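Local coordinates for protein HTH-type transcriptional repressor Rv2887 (Mycobacterium tuberculosis, PDB 5HSM) that is a homodimeric transcriptional repressor that binds the promoter of a methyltransferase gene, represses several other genes, and binds salicylate, para-aminosalicylic acid and gemfibrozil, at residues A[47-52]-A[128-133]. Sequence-based numbering, arbitrary orientation.
Sequences AALSPL and EAVVRA
Val130 packs among Ala48, Leu49 and Leu52 in a mainly apolar contact, without polar bonds between the segments, which joins the C-terminal end of helix 29-49 and the short 3-10 turn after it to the middle of helix 118-139. The backbones come closest at Ala48 and Val130, whose CA atoms are 6.1 Å apart. Val130 is directed toward 47-52, and both its methyls are engaged. With chi1 at -46°, CG2 lies between its own backbone N and carbonyl carbon, and this branch meets chiefly the carbonyl O of Ala48 at 3.7 Å and CD2 of Leu49 at 3.9 Å. The other branch, CG1, runs end-on into Leu52, meeting its CD2 at 4.1 Å. The side chain of Ala48 is a single methyl, CB, set against the carbonyl O and CG2 of Val130. Leu49 starts off to one side, but its CG stands anti to the carbonyl carbon (chi1 -70°), and CD2 then reaches in obliquely to touch both valines, lying 3.9 Å from CG2 of Val131. The turn that presents Leu52 is closed by a bond from its N to the O of Leu49. Deeper in the fold, Leu49 and Val131 both rest on Phe59 of helix 56-67, so three helices converge here. On the same helix as the valines, Arg132 NH1 forms a salt bridge with OE1 of Glu128, 3.1 Å away, with the oxygen in the guanidinium plane; OE2 pairs with Arg63, a salicylate-binding residue. Asp135, the other such residue, lies near Val131. Methyl contacts of this kind impose little directional restraint, so the contact depends on shape and burial, close to the ligand site of this MarR-family repressor.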
ATOM      1  N   ALA A  47       6.695   8.466 -12.793  1.00 23.58           N
ATOM      2  CA  ALA A  47       7.316   9.414 -13.712  1.00 25.92           C
ATOM      3  C   ALA A  47       8.346   8.723 -14.595  1.00 29.08           C
ATOM      4  O   ALA A  47       8.503   9.080 -15.766  1.00 25.77           O
ATOM      5  CB  ALA A  47       7.962  10.559 -12.958  1.00 24.37           C
ATOM      6  N   ALA A  48       9.052   7.744 -14.031  1.00 26.58           N
ATOM      7  CA  ALA A  48      10.030   6.978 -14.805  1.00 28.22           C
ATOM      8  C   ALA A  48       9.364   6.092 -15.858  1.00 27.41           C
ATOM      9  O   ALA A  48       9.910   5.869 -16.950  1.00 23.85           O
ATOM     10  CB  ALA A  48      10.885   6.132 -13.877  1.00 26.60           C
ATOM     11  N   LEU A  49       8.186   5.581 -15.530  1.00 22.14           N
ATOM     12  CA  LEU A  49       7.456   4.710 -16.460  1.00 23.36           C
ATOM     13  C   LEU A  49       6.716   5.472 -17.554  1.00 27.22           C
ATOM     14  O   LEU A  49       6.471   4.940 -18.639  1.00 26.36           O
ATOM     15  CB  LEU A  49       6.460   3.863 -15.700  1.00 21.16           C
ATOM     16  CG  LEU A  49       7.118   2.797 -14.824  1.00 22.48           C
ATOM     17  CD1 LEU A  49       6.086   2.258 -13.873  1.00 23.91           C
ATOM     18  CD2 LEU A  49       7.692   1.662 -15.691  1.00 23.50           C
ATOM     19  N   SER A  50       6.345   6.712 -17.264  1.00 22.28           N
ATOM     20  CA  SER A  50       5.537   7.471 -18.221  1.00 22.86           C
ATOM     21  C   SER A  50       6.109   7.536 -19.652  1.00 26.12           C
ATOM     22  O   SER A  50       5.372   7.294 -20.599  1.00 31.23           O
ATOM     23  CB  SER A  50       5.297   8.886 -17.696  1.00 30.98           C
ATOM     24  OG  SER A  50       4.386   9.560 -18.546  1.00 37.14           O
ATOM     25  N   PRO A  51       7.413   7.827 -19.825  1.00 29.65           N
ATOM     26  CA  PRO A  51       7.917   7.892 -21.210  1.00 30.27           C
ATOM     27  C   PRO A  51       7.829   6.570 -21.964  1.00 37.43           C
ATOM     28  O   PRO A  51       7.919   6.560 -23.191  1.00 26.58           O
ATOM     29  CB  PRO A  51       9.383   8.286 -21.032  1.00 27.93           C
ATOM     30  CG  PRO A  51       9.424   8.967 -19.689  1.00 31.49           C
ATOM     31  CD  PRO A  51       8.458   8.199 -18.853  1.00 26.57           C
ATOM     32  N   LEU A  52       7.668   5.473 -21.229  1.00 24.90           N
ATOM     33  CA  LEU A  52       7.533   4.157 -21.826  1.00 26.39           C
ATOM     34  C   LEU A  52       6.075   3.833 -22.119  1.00 26.80           C
ATOM     35  O   LEU A  52       5.756   2.726 -22.562  1.00 34.03           O
ATOM     36  CB  LEU A  52       8.116   3.091 -20.897  1.00 28.32           C
ATOM     37  CG  LEU A  52       9.615   2.793 -20.885  1.00 38.61           C
ATOM     38  CD1 LEU A  52      10.454   4.032 -20.689  1.00 46.01           C
ATOM     39  CD2 LEU A  52       9.888   1.797 -19.769  1.00 37.42           C
ATOM     40  N   GLU A 128      11.486  -2.652 -16.079  1.00 27.47           N
ATOM     41  CA  GLU A 128      12.092  -3.056 -14.815  1.00 33.11           C
ATOM     42  C   GLU A 128      13.374  -2.251 -14.606  1.00 24.62           C
ATOM     43  O   GLU A 128      13.644  -1.768 -13.498  1.00 30.35           O
ATOM     44  CB  GLU A 128      12.376  -4.568 -14.781  1.00 29.99           C
ATOM     45  CG  GLU A 128      13.197  -5.019 -13.574  1.00 38.57           C
ATOM     46  CD  GLU A 128      12.475  -4.895 -12.228  1.00 46.85           C
ATOM     47  OE1 GLU A 128      13.150  -5.107 -11.198  1.00 43.90           O
ATOM     48  OE2 GLU A 128      11.255  -4.603 -12.182  1.00 38.87           O
ATOM     49  N   ALA A 129      14.144  -2.082 -15.678  1.00 26.75           N
ATOM     50  CA  ALA A 129      15.362  -1.286 -15.574  1.00 29.03           C
ATOM     51  C   ALA A 129      15.104   0.166 -15.128  1.00 28.58           C
ATOM     52  O   ALA A 129      15.790   0.678 -14.218  1.00 25.38           O
ATOM     53  CB  ALA A 129      16.111  -1.302 -16.911  1.00 37.87           C
ATOM     54  N   VAL A 130      14.131   0.841 -15.742  1.00 25.11           N
ATOM     55  CA  VAL A 130      13.893   2.234 -15.324  1.00 25.07           C
ATOM     56  C   VAL A 130      13.347   2.315 -13.884  1.00 21.53           C
ATOM     57  O   VAL A 130      13.604   3.287 -13.177  1.00 22.93           O
ATOM     58  CB  VAL A 130      12.938   3.008 -16.285  1.00 29.39           C
ATOM     59  CG1 VAL A 130      13.334   2.773 -17.756  1.00 28.19           C
ATOM     60  CG2 VAL A 130      11.488   2.665 -16.029  1.00 31.95           C
ATOM     61  N   VAL A 131      12.616   1.293 -13.441  1.00 22.47           N
ATOM     62  CA  VAL A 131      12.134   1.289 -12.053  1.00 20.99           C
ATOM     63  C   VAL A 131      13.301   1.115 -11.062  1.00 24.10           C
ATOM     64  O   VAL A 131      13.365   1.802 -10.035  1.00 20.99           O
ATOM     65  CB  VAL A 131      11.075   0.198 -11.850  1.00 28.80           C
ATOM     66  CG1 VAL A 131      10.724   0.037 -10.377  1.00 31.76           C
ATOM     67  CG2 VAL A 131       9.819   0.538 -12.659  1.00 23.81           C
ATOM     68  N   ARG A 132      14.242   0.221 -11.374  1.00 27.57           N
ATOM     69  CA  ARG A 132      15.423   0.078 -10.514  1.00 29.58           C
ATOM     70  C   ARG A 132      16.211   1.390 -10.438  1.00 24.97           C
ATOM     71  O   ARG A 132      16.736   1.767  -9.368  1.00 25.52           O
ATOM     72  CB  ARG A 132      16.329  -1.050 -11.014  1.00 27.89           C
ATOM     73  CG  ARG A 132      15.628  -2.404 -11.054  1.00 28.15           C
ATOM     74  CD  ARG A 132      16.621  -3.557 -11.243  1.00 43.43           C
ATOM     75  NE  ARG A 132      17.292  -3.882  -9.986  1.00 60.57           N
ATOM     76  CZ  ARG A 132      16.751  -4.626  -9.021  1.00 53.50           C
ATOM     77  NH1 ARG A 132      15.531  -5.125  -9.164  1.00 57.85           N
ATOM     78  NH2 ARG A 132      17.428  -4.869  -7.907  1.00 44.20           N
ATOM     79  N   ALA A 133      16.277   2.093 -11.574  1.00 22.36           N
ATOM     80  CA  ALA A 133      16.969   3.375 -11.593  1.00 22.55           C
ATOM     81  C   ALA A 133      16.227   4.405 -10.724  1.00 24.20           C
ATOM     82  O   ALA A 133      16.866   5.177  -9.996  1.00 24.30           O
ATOM     83  CB  ALA A 133      17.124   3.891 -13.024  1.00 27.44           C
TER